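Local coordinates for protein dihydropteroate synthase (Clostridioides difficile, PDB 6PZ2) that probably catalyses the joining of dihydropterin pyrophosphate to p-aminobenzoate to give dihydropteroate in folate biosynthesis, the step that sulfonamide drugs block in this family, at residues G55-R60 with D69-R74; D43-G48 with L86-S91; K10-M15 with M260-Y265; D141-D146 with F186-E191. All blocks are in the same frame, centred on the assembly; numbering follows the deposited sequence.

Contact 1. Residues G55-R60 with D69-R74; sequences GGESTR and DEELRR. With PT1 (pteroic acid), chain K; SO4 (sulfate ion), chain B.
With CG anti to its carbonyl carbon (chi1 -65°) and the chain extended from there to NE, Arg-74 carries its guanidinium out from helix 68-85 to the backbone of Gly-56. NH1 donates to Gly-56 O at 2.7 Å, nearly in line with the C=O bond, though the oxygen lies somewhat off the guanidinium plane. Glu-70, one turn earlier, steadies the donor: its OE2 accepts from Arg-74 NE at 3.0 Å, while its OE1 forms a salt bridge with Arg-73 NH1. Gly-56 also meets Glu-71, whose CG lies 4.2 Å from Gly-56 C, and a water links Gly-56 N to Glu-71 OE2. In the TIM barrel of the pterin-binding enzymes, this joins the loop after strand 51-55 to the helix that follows it. Glu-57 and Glu-71 bring like charges close, OE2 of the first 4.3 Å from OE1 of the second; Lys-96 forms salt bridges with both, probably easing the repulsion, and Glu-57 OE2 also accepts from Val-66 N. Farther along the loop, Thr-59 OG1 lies 3.1 Å from C12 of pteroic acid. Arg-60, bent at chi3 (-68°), turns its NE-NH2 edge to a sulfate, with NE donating to sulfate O1 at 2.9 Å in an almost straight bond.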
# COMPACT_ATOMS: atom_id res chain seq x y z
N GLY A 55 14.08 -16.14 15.29
CA GLY A 55 14.54 -15.52 16.53
C GLY A 55 14.14 -16.33 17.74
O GLY A 55 13.01 -16.83 17.81
N GLY A 56 15.03 -16.45 18.71
CA GLY A 56 14.73 -17.21 19.90
C GLY A 56 14.58 -16.31 21.11
O GLY A 56 14.31 -16.77 22.20
N GLU A 57 14.87 -15.04 20.91
CA GLU A 57 14.55 -13.97 21.84
C GLU A 57 13.66 -12.97 21.10
O GLU A 57 13.91 -12.67 19.94
CB GLU A 57 15.81 -13.24 22.30
CG GLU A 57 15.53 -12.11 23.27
CD GLU A 57 16.76 -11.49 23.93
OE1 GLU A 57 17.06 -10.35 23.60
OE2 GLU A 57 17.38 -12.12 24.80
N SER A 58 12.62 -12.48 21.76
CA SER A 58 11.79 -11.45 21.15
C SER A 58 12.38 -10.07 21.48
O SER A 58 12.59 -9.74 22.66
CB SER A 58 10.37 -11.60 21.65
OG SER A 58 9.54 -10.59 21.10
N THR A 59 12.59 -9.24 20.47
CA THR A 59 12.97 -7.82 20.66
C THR A 59 11.75 -6.89 20.63
O THR A 59 11.88 -5.67 20.71
CB THR A 59 14.00 -7.42 19.60
OG1 THR A 59 13.30 -7.38 18.36
CG2 THR A 59 15.14 -8.41 19.46
N ARG A 60 10.56 -7.45 20.52
CA ARG A 60 9.32 -6.76 20.74
C ARG A 60 9.30 -6.16 22.16
O ARG A 60 9.67 -6.84 23.10
CB ARG A 60 8.19 -7.77 20.54
CG ARG A 60 6.83 -7.14 20.35
CD ARG A 60 5.82 -8.24 20.21
NE ARG A 60 5.91 -9.03 19.00
CZ ARG A 60 5.14 -10.10 18.80
NH1 ARG A 60 4.37 -10.54 19.78
NH2 ARG A 60 5.10 -10.70 17.64
N ASP A 69 22.48 -19.57 25.95
CA ASP A 69 22.29 -21.02 25.95
C ASP A 69 20.82 -21.33 25.65
O ASP A 69 20.52 -22.19 24.81
CB ASP A 69 22.67 -21.67 27.29
CG ASP A 69 24.14 -21.99 27.48
OD1 ASP A 69 24.93 -21.86 26.52
OD2 ASP A 69 24.49 -22.38 28.62
N GLU A 70 19.93 -20.64 26.34
CA GLU A 70 18.50 -20.83 26.13
C GLU A 70 18.14 -20.45 24.69
O GLU A 70 17.38 -21.15 24.03
CB GLU A 70 17.68 -20.04 27.15
CG GLU A 70 16.18 -20.12 26.94
CD GLU A 70 15.55 -21.48 27.15
OE1 GLU A 70 15.84 -22.08 28.21
OE2 GLU A 70 14.79 -21.96 26.26
N GLU A 71 18.68 -19.34 24.22
CA GLU A 71 18.35 -18.87 22.88
C GLU A 71 18.74 -19.95 21.85
O GLU A 71 18.02 -20.21 20.86
CB GLU A 71 19.04 -17.51 22.72
CG GLU A 71 18.71 -16.74 21.45
CD GLU A 71 19.29 -15.34 21.39
OE1 GLU A 71 19.79 -14.86 22.44
OE2 GLU A 71 19.28 -14.72 20.30
N LEU A 72 19.91 -20.57 22.04
CA LEU A 72 20.43 -21.61 21.10
C LEU A 72 19.60 -22.90 21.13
O LEU A 72 19.34 -23.58 20.08
CB LEU A 72 21.91 -21.86 21.43
CG LEU A 72 22.88 -20.84 20.83
CD1 LEU A 72 24.28 -20.96 21.42
CD2 LEU A 72 22.95 -20.99 19.31
N ARG A 73 19.14 -23.24 22.33
CA ARG A 73 18.28 -24.43 22.52
C ARG A 73 16.99 -24.25 21.70
O ARG A 73 16.49 -25.21 21.11
CB ARG A 73 17.92 -24.65 23.99
CG ARG A 73 19.03 -25.24 24.83
CD ARG A 73 18.60 -25.62 26.24
NE ARG A 73 18.17 -24.53 27.10
CZ ARG A 73 18.91 -23.93 28.03
NH1 ARG A 73 18.33 -23.13 28.91
NH2 ARG A 73 20.21 -24.13 28.10
N ARG A 74 16.50 -23.01 21.62
CA ARG A 74 15.29 -22.74 20.84
C ARG A 74 15.61 -22.75 19.34
O ARG A 74 14.84 -23.33 18.58
CB ARG A 74 14.66 -21.41 21.23
CG ARG A 74 14.14 -21.37 22.65
CD ARG A 74 14.00 -19.94 23.10
NE ARG A 74 13.52 -19.87 24.47
CZ ARG A 74 13.05 -18.77 25.05
NH1 ARG A 74 13.00 -17.65 24.35
NH2 ARG A 74 12.70 -18.80 26.33
C2 PT1 K . 13.12 -4.67 12.46
C3 PT1 K . 12.81 -5.63 13.52
C5 PT1 K . 13.74 -6.75 13.59
N6 PT1 K . 11.76 -5.55 14.37
C7 PT1 K . 15.01 -5.87 11.82
N9 PT1 K . 14.79 -6.80 12.77
C10 PT1 K . 11.58 -6.49 15.31
N11 PT1 K . 16.06 -5.98 10.99
C12 PT1 K . 12.49 -7.55 15.42
C21 PT1 K . 6.34 -1.74 18.57
O22 PT1 K . 6.56 -0.53 18.68
O1 PT1 K . 12.35 -3.59 12.27
N4 PT1 K . 14.21 -4.81 11.68
N8 PT1 K . 13.52 -7.68 14.54
C13 PT1 K . 10.42 -6.37 16.27
N14 PT1 K . 10.58 -5.13 17.02
C15 PT1 K . 9.54 -4.38 17.42
C16 PT1 K . 8.22 -4.85 17.43
C17 PT1 K . 9.79 -3.06 17.78
C18 PT1 K . 7.19 -4.00 17.84
C19 PT1 K . 8.76 -2.21 18.19
C20 PT1 K . 7.46 -2.68 18.20
O23 PT1 K . 5.19 -2.17 18.69
S SO4 B . 8.05 -9.19 15.67
O1 SO4 B . 7.88 -8.42 16.93
O2 SO4 B . 9.45 -9.68 15.58
O3 SO4 B . 7.77 -8.31 14.52
O4 SO4 B . 7.12 -10.33 15.66
O HOH W 1 17.59 -15.53 18.25

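Contact 2. Residues D43-G48 with L86-S91; sequences DMVDQG and LDIPIS
Leu-86, just past the end of helix 68-85, opens the apolar seam with Val-45 on the neighbouring helix 33-46. The seam belongs to the TIM barrel: the end of outer helix 33-46 packs on the turn that joins the next helix, 68-85, to strand 90-93. Leu-86 CD2 passes 4.0 Å from Val-45 CG2, the two side chains sliding by each other in opposite directions, and the leucine also rests on Ala-41 and Lys-42 of the same helix. At Asp-87 the chain makes an inverse gamma turn, closed by a weak bond from Ile-88 N to Leu-86 O, so that Leu-86 and Ile-88 both direct their CB atoms at helix 33-46. Ile-88 then meets Val-45 tip to tip, while its side chain also touches Ile-52 of strand 51-55. From Pro-89 to Ser-91 the chain enters the parallel sheet, with backbone bonds to Ile-52 and Leu-54, and Ser-91 OG is hydrogen-bonded to Asp-53. On the helix side, Val-45 has CG2 anti to its carbonyl carbon, and this single methyl makes both contacts, touching Ile-88 CB, CG1, CG2 and CD1, with CG1 nearest at 3.8 Å.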
# COMPACT_ATOMS: atom_id res chain seq x y z
N ASP A 43 4.91 -22.78 5.05
CA ASP A 43 3.81 -21.90 4.63
C ASP A 43 4.35 -20.57 4.10
O ASP A 43 3.95 -20.15 3.00
CB ASP A 43 2.83 -21.67 5.78
CG ASP A 43 2.10 -22.94 6.16
OD1 ASP A 43 2.17 -23.93 5.37
OD2 ASP A 43 1.53 -22.97 7.25
N MET A 44 5.33 -19.97 4.80
CA MET A 44 5.80 -18.65 4.36
C MET A 44 6.54 -18.77 3.03
O MET A 44 6.47 -17.87 2.17
CB MET A 44 6.67 -17.98 5.42
CG MET A 44 5.86 -17.56 6.62
SD MET A 44 6.84 -16.60 7.81
CE MET A 44 7.94 -17.87 8.41
N VAL A 45 7.25 -19.88 2.87
CA VAL A 45 7.99 -20.11 1.64
C VAL A 45 7.00 -20.29 0.49
O VAL A 45 7.23 -19.76 -0.60
CB VAL A 45 8.95 -21.31 1.75
CG1 VAL A 45 9.46 -21.76 0.38
CG2 VAL A 45 10.12 -20.98 2.67
N ASP A 46 5.92 -21.04 0.73
CA ASP A 46 4.90 -21.25 -0.30
C ASP A 46 4.21 -19.93 -0.62
O ASP A 46 3.92 -19.71 -1.78
CB ASP A 46 3.78 -22.19 0.14
CG ASP A 46 4.20 -23.65 0.22
OD1 ASP A 46 5.10 -24.04 -0.56
OD2 ASP A 46 3.63 -24.39 1.07
N GLN A 47 4.01 -19.05 0.37
CA GLN A 47 3.46 -17.72 0.11
C GLN A 47 4.46 -16.79 -0.57
O GLN A 47 4.07 -15.68 -0.96
CB GLN A 47 3.05 -17.02 1.40
CG GLN A 47 1.84 -17.68 2.04
CD GLN A 47 1.53 -17.07 3.38
OE1 GLN A 47 1.62 -15.85 3.60
NE2 GLN A 47 1.11 -17.94 4.28
N GLY A 48 5.73 -17.19 -0.67
CA GLY A 48 6.70 -16.45 -1.47
C GLY A 48 7.79 -15.76 -0.65
O GLY A 48 8.47 -14.89 -1.20
N LEU A 86 13.97 -27.65 3.70
CA LEU A 86 13.51 -26.42 3.07
C LEU A 86 14.73 -25.77 2.42
O LEU A 86 15.76 -25.59 3.02
CB LEU A 86 12.90 -25.51 4.14
CG LEU A 86 11.64 -24.73 3.76
CD1 LEU A 86 10.58 -25.60 3.10
CD2 LEU A 86 11.05 -24.05 5.00
N ASP A 87 14.59 -25.48 1.15
CA ASP A 87 15.65 -24.86 0.43
C ASP A 87 15.41 -23.35 0.50
O ASP A 87 14.89 -22.79 -0.45
CB ASP A 87 15.60 -25.40 -1.00
CG ASP A 87 16.71 -24.88 -1.89
OD1 ASP A 87 17.65 -24.30 -1.34
OD2 ASP A 87 16.60 -25.07 -3.11
N ILE A 88 15.72 -22.72 1.64
CA ILE A 88 15.50 -21.29 1.79
C ILE A 88 16.60 -20.64 2.65
O ILE A 88 17.00 -21.14 3.68
CB ILE A 88 14.10 -21.05 2.39
CG1 ILE A 88 13.61 -19.62 2.13
CG2 ILE A 88 14.03 -21.40 3.86
CD1 ILE A 88 13.17 -19.40 0.68
N PRO A 89 17.04 -19.45 2.28
CA PRO A 89 17.99 -18.81 3.14
C PRO A 89 17.36 -18.49 4.50
O PRO A 89 16.15 -18.29 4.60
CB PRO A 89 18.37 -17.52 2.40
CG PRO A 89 18.07 -17.83 0.95
CD PRO A 89 16.90 -18.78 0.99
N ILE A 90 18.22 -18.44 5.51
CA ILE A 90 17.83 -18.18 6.90
C ILE A 90 18.63 -16.98 7.41
O ILE A 90 19.78 -16.77 7.10
CB ILE A 90 18.07 -19.41 7.81
CG1 ILE A 90 17.43 -20.69 7.27
CG2 ILE A 90 17.62 -19.13 9.23
CD1 ILE A 90 17.99 -21.94 7.91
N SER A 91 17.97 -16.20 8.25
CA SER A 91 18.56 -15.08 8.89
C SER A 91 18.45 -15.34 10.39
O SER A 91 17.38 -15.77 10.79
CB SER A 91 17.79 -13.84 8.50
OG SER A 91 18.08 -12.77 9.36

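Contact 3. Residues K10-M15 with M260-Y265; sequences KRTYIM and MTDAIY. With SO4 (sulfate ion), chain C.
Asp-262 OD1 is gripped by two groups, the hydroxyl of Thr-12 and NE of Arg-266, the latter in a salt bridge from just beyond the segment. Thr-12 OG1 donates to the syn lone pair of Asp-262 OD1 over 2.7 Å, and itself accepts from Arg-266 NH1. The second carboxylate oxygen, Asp-262 OD2, accepts from Thr-12 N at 3.0 Å in an almost straight bond (172°) that comes from above the carboxylate plane. A water completes the junction, donating both to OD2 and to Thr-12 O. The threonine hydroxyl stands beside its own backbone N (chi1 -59°), which lets one residue offer two donors to one carboxylate. Arg-11 CB packs 3.5 Å from Asp-262 OD2, but its extended chain leads off to other partners. It holds a sulfate in a bidentate grip, NE to sulfate O3 at 2.9 Å and NH1 to sulfate O2; NH1 also forms a salt bridge with Asp-50, and NH2 donates to Thr-12 O. Tyr-13 CE1 lies 3.4 Å above the centre of the guanidinium, and Lys-10 NZ adds weak bonds to the sulfate. In the TIM barrel the contact ties the chain entering the first strand, 13-19, to the last helix, 251-265, so that N- and C-terminal parts of the chain are joined. The helix lies at the dimer contact, where Arg-194 of the second subunit bonds Ile-264 O. With two donors from Thr-12, a water and Arg-266 all directed at it, the carboxylate is probably stabilised in its charged form.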
# COMPACT_ATOMS: atom_id res chain seq x y z
N LYS A 10 16.66 -5.75 -8.61
CA LYS A 10 15.80 -6.44 -9.55
C LYS A 10 14.34 -6.41 -9.07
O LYS A 10 13.44 -6.36 -9.90
CB LYS A 10 16.25 -7.89 -9.69
CG LYS A 10 15.46 -8.69 -10.70
CD LYS A 10 15.60 -10.18 -10.49
CE LYS A 10 15.16 -10.96 -11.71
NZ LYS A 10 15.39 -12.41 -11.52
N ARG A 11 14.10 -6.52 -7.77
CA ARG A 11 12.75 -6.56 -7.22
C ARG A 11 12.85 -6.38 -5.70
O ARG A 11 13.95 -6.24 -5.16
CB ARG A 11 12.04 -7.88 -7.54
CG ARG A 11 12.64 -9.10 -6.86
CD ARG A 11 11.85 -10.36 -7.13
NE ARG A 11 12.41 -11.60 -6.59
CZ ARG A 11 12.11 -12.15 -5.41
NH1 ARG A 11 12.53 -13.39 -5.16
NH2 ARG A 11 11.44 -11.47 -4.50
N THR A 12 11.71 -6.37 -5.02
CA THR A 12 11.68 -6.34 -3.58
C THR A 12 11.68 -7.80 -3.09
O THR A 12 11.09 -8.65 -3.77
CB THR A 12 10.44 -5.60 -3.08
OG1 THR A 12 10.46 -4.26 -3.59
CG2 THR A 12 10.40 -5.53 -1.57
N TYR A 13 12.44 -8.04 -2.02
CA TYR A 13 12.61 -9.36 -1.40
C TYR A 13 11.84 -9.33 -0.08
O TYR A 13 11.71 -8.26 0.55
CB TYR A 13 14.10 -9.72 -1.27
CG TYR A 13 14.81 -9.85 -2.59
CD1 TYR A 13 14.76 -11.03 -3.31
CD2 TYR A 13 15.40 -8.76 -3.19
CE1 TYR A 13 15.32 -11.13 -4.58
CE2 TYR A 13 15.98 -8.85 -4.44
CZ TYR A 13 15.92 -10.03 -5.15
OH TYR A 13 16.48 -10.11 -6.39
N ILE A 14 11.32 -10.49 0.26
CA ILE A 14 10.46 -10.61 1.39
C ILE A 14 11.13 -11.50 2.43
O ILE A 14 11.47 -12.64 2.17
CB ILE A 14 9.09 -11.20 0.98
CG1 ILE A 14 8.45 -10.42 -0.17
CG2 ILE A 14 8.18 -11.26 2.20
CD1 ILE A 14 8.19 -8.96 0.13
N MET A 15 11.20 -10.98 3.65
CA MET A 15 11.71 -11.73 4.77
C MET A 15 10.53 -12.11 5.67
O MET A 15 9.90 -11.24 6.21
CB MET A 15 12.75 -10.89 5.54
CG MET A 15 13.14 -11.41 6.93
SD MET A 15 14.33 -10.30 7.77
CE MET A 15 15.78 -10.80 6.85
N MET A 260 3.32 -5.01 -7.20
CA MET A 260 2.62 -3.94 -7.85
C MET A 260 3.51 -2.71 -7.81
O MET A 260 3.72 -2.05 -8.81
CB MET A 260 1.25 -3.67 -7.21
CG MET A 260 0.37 -2.72 -8.02
SD MET A 260 -0.01 -3.42 -9.68
CE MET A 260 0.08 -1.95 -10.70
N THR A 261 4.13 -2.46 -6.66
CA THR A 261 5.01 -1.33 -6.54
C THR A 261 6.26 -1.51 -7.41
O THR A 261 6.74 -0.56 -8.05
CB THR A 261 5.38 -1.11 -5.06
OG1 THR A 261 4.21 -1.20 -4.24
CG2 THR A 261 6.07 0.22 -4.88
N ASP A 262 6.81 -2.72 -7.43
CA ASP A 262 8.00 -2.99 -8.26
C ASP A 262 7.66 -2.66 -9.72
O ASP A 262 8.48 -2.06 -10.41
CB ASP A 262 8.50 -4.44 -8.20
CG ASP A 262 9.11 -4.87 -6.87
OD1 ASP A 262 9.50 -3.96 -6.08
OD2 ASP A 262 9.14 -6.11 -6.62
N ALA A 263 6.47 -3.04 -10.18
CA ALA A 263 6.12 -2.83 -11.62
C ALA A 263 6.04 -1.34 -11.94
O ALA A 263 6.38 -0.93 -13.03
CB ALA A 263 4.82 -3.53 -11.92
N ILE A 264 5.72 -0.49 -10.96
CA ILE A 264 5.63 0.95 -11.21
C ILE A 264 7.02 1.62 -11.13
O ILE A 264 7.29 2.52 -11.91
CB ILE A 264 4.63 1.58 -10.22
CG1 ILE A 264 3.22 1.03 -10.40
CG2 ILE A 264 4.65 3.10 -10.28
CD1 ILE A 264 2.29 1.35 -9.24
N TYR A 265 7.90 1.27 -10.20
CA TYR A 265 9.14 2.04 -10.02
C TYR A 265 10.42 1.31 -10.45
O TYR A 265 11.44 1.95 -10.53
CB TYR A 265 9.33 2.40 -8.55
CG TYR A 265 8.25 3.33 -8.11
CD1 TYR A 265 8.27 4.66 -8.49
CD2 TYR A 265 7.13 2.85 -7.46
CE1 TYR A 265 7.23 5.52 -8.17
CE2 TYR A 265 6.08 3.69 -7.15
CZ TYR A 265 6.13 5.03 -7.50
OH TYR A 265 5.11 5.86 -7.14
S SO4 C . 14.55 -13.82 -8.37
O1 SO4 C . 15.68 -12.99 -7.83
O2 SO4 C . 13.83 -14.70 -7.42
O3 SO4 C . 13.51 -12.91 -8.91
O4 SO4 C . 15.02 -14.74 -9.42
O HOH W 2 8.67 -8.38 -5.25

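Contact 4. Residues D141-D146 with F186-E191; sequences DGTNYD and FEQNIE. With SO4 (sulfate ion), chain E.
Gln-188 gives up the most surface here, sending its amide from the first turns of helix 186-195 across to the loop 141-146. Its NE2 donates to Thr-143 O at 2.9 Å along an almost straight line (176°). The acceptor lies in the amide plane, whereas the donor stands tilted by 24° from the carbonyl plane of the threonine. CG of Gln-188 is anti to its carbonyl carbon (chi1 -66°) and the rest of the chain is extended, giving the amide the reach it needs. Thr-143 also packs against the other end of this amide, its CB 3.4 Å from Gln-188 OE1, the two side chains crossing at about a right angle. OE1 itself accepts from Asp-185 N, just before the helix, so both ends of the amide are held and its rotation is fixed. In this TIM-barrel fold the contact joins the loop that follows strand 133-137 to the helix that follows strand 174-177. Tyr-145 flanks the bond: its CD2 lies 3.6 Å from Gln-188 NE2, with ring and amide planes almost perpendicular. The phenol OH is hydrogen-bonded to Gly-183 O, which ties the same loop to the chain leading into the helix. Beyond the tyrosine, Asp-146 N makes a weak bond to a sulfate at its O3.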
# COMPACT_ATOMS: atom_id res chain seq x y z
N ASP A 141 18.66 3.37 23.38
CA ASP A 141 17.65 3.43 24.44
C ASP A 141 17.11 4.85 24.58
O ASP A 141 17.86 5.81 24.49
CB ASP A 141 18.17 2.96 25.80
CG ASP A 141 18.37 1.46 25.85
OD1 ASP A 141 17.73 0.71 25.05
OD2 ASP A 141 19.25 1.06 26.60
N GLY A 142 15.80 4.91 24.83
CA GLY A 142 15.07 6.15 24.85
C GLY A 142 15.02 6.82 23.48
O GLY A 142 15.56 6.33 22.46
N THR A 143 14.43 8.01 23.52
CA THR A 143 13.99 8.69 22.32
C THR A 143 14.62 10.08 22.19
O THR A 143 14.04 10.93 21.51
CB THR A 143 12.46 8.79 22.29
OG1 THR A 143 12.08 9.57 23.43
CG2 THR A 143 11.78 7.43 22.34
N ASN A 144 15.81 10.30 22.74
CA ASN A 144 16.41 11.63 22.65
C ASN A 144 17.44 11.66 21.52
O ASN A 144 18.23 10.76 21.33
CB ASN A 144 17.02 12.11 23.96
CG ASN A 144 17.61 13.50 23.78
OD1 ASN A 144 18.81 13.64 23.54
ND2 ASN A 144 16.76 14.52 23.77
N TYR A 145 17.38 12.72 20.73
CA TYR A 145 18.29 12.92 19.62
C TYR A 145 18.73 14.39 19.65
O TYR A 145 17.89 15.25 19.53
CB TYR A 145 17.59 12.60 18.29
CG TYR A 145 17.30 11.14 18.10
CD1 TYR A 145 18.20 10.31 17.45
CD2 TYR A 145 16.14 10.57 18.61
CE1 TYR A 145 17.96 8.95 17.30
CE2 TYR A 145 15.89 9.22 18.47
CZ TYR A 145 16.80 8.41 17.82
OH TYR A 145 16.57 7.08 17.73
N ASP A 146 20.02 14.67 19.79
CA ASP A 146 20.52 16.04 19.83
C ASP A 146 20.68 16.58 18.41
O ASP A 146 20.60 17.77 18.24
CB ASP A 146 21.88 16.17 20.52
CG ASP A 146 21.89 15.80 22.00
OD1 ASP A 146 20.84 15.96 22.66
OD2 ASP A 146 22.95 15.37 22.47
N PHE A 186 6.42 7.88 18.30
CA PHE A 186 5.48 7.89 17.18
C PHE A 186 5.94 8.87 16.10
O PHE A 186 6.15 8.51 14.94
CB PHE A 186 4.06 8.21 17.65
CG PHE A 186 3.11 8.35 16.49
CD1 PHE A 186 2.74 7.23 15.75
CD2 PHE A 186 2.68 9.60 16.07
CE1 PHE A 186 1.91 7.36 14.65
CE2 PHE A 186 1.83 9.72 14.99
CZ PHE A 186 1.46 8.60 14.27
N GLU A 187 6.19 10.09 16.54
CA GLU A 187 6.51 11.16 15.61
C GLU A 187 7.84 10.89 14.91
O GLU A 187 8.05 11.28 13.76
CB GLU A 187 6.50 12.50 16.36
CG GLU A 187 5.11 13.09 16.41
CD GLU A 187 4.80 14.01 17.58
OE1 GLU A 187 5.71 14.29 18.38
OE2 GLU A 187 3.63 14.44 17.68
N GLN A 188 8.77 10.31 15.65
CA GLN A 188 10.08 10.06 15.09
C GLN A 188 9.97 8.91 14.09
O GLN A 188 10.62 8.94 13.05
CB GLN A 188 11.09 9.75 16.20
CG GLN A 188 11.34 10.93 17.13
CD GLN A 188 11.96 10.58 18.46
OE1 GLN A 188 11.76 9.49 18.99
NE2 GLN A 188 12.72 11.50 19.01
N ASN A 189 9.16 7.92 14.43
CA ASN A 189 8.96 6.79 13.52
C ASN A 189 8.35 7.27 12.20
O ASN A 189 8.81 6.89 11.09
CB ASN A 189 8.08 5.72 14.17
CG ASN A 189 8.82 4.88 15.18
OD1 ASN A 189 9.95 4.47 14.91
ND2 ASN A 189 8.22 4.65 16.33
N ILE A 190 7.33 8.13 12.33
CA ILE A 190 6.66 8.78 11.16
C ILE A 190 7.69 9.55 10.32
O ILE A 190 7.79 9.44 9.07
CB ILE A 190 5.49 9.65 11.63
CG1 ILE A 190 4.34 8.79 12.15
CG2 ILE A 190 5.02 10.63 10.56
CD1 ILE A 190 3.78 7.82 11.15
N GLU A 191 8.51 10.29 11.03
CA GLU A 191 9.47 11.13 10.35
C GLU A 191 10.48 10.29 9.57
O GLU A 191 10.87 10.62 8.43
CB GLU A 191 10.20 12.00 11.36
CG GLU A 191 11.30 12.79 10.66
CD GLU A 191 11.85 14.00 11.37
OE1 GLU A 191 11.53 14.18 12.57
OE2 GLU A 191 12.65 14.72 10.72
S SO4 E . 22.76 12.40 18.58
O1 SO4 E . 23.28 13.55 19.36
O2 SO4 E . 22.88 11.18 19.42
O3 SO4 E . 21.32 12.56 18.27
O4 SO4 E . 23.59 12.30 17.34

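All four contacts belong to one TIM barrel of eight parallel strands. Contact 3 spans almost the whole chain and encloses the others; contact 1 falls within the span of contact 2, and contact 4 follows later. Contacts 2 and 3 have centres 18 Å apart and meet directly, Ser-91 OG packing 3.9 Å from Met-15 CE. Helix 68-85 carries contact 1 and leads into contact 2, their centres 20 Å apart. Contacts 2 and 4, 33 Å between centres, lie on opposite sides of the chain's centre. Contact 1 includes pteroic acid pocket residues, and contact 4 ties elements following strands 133-137 and 174-177, the Thr-143 side chain about 10 Å from that ligand; contacts 2 and 3 are structural joins of the barrel.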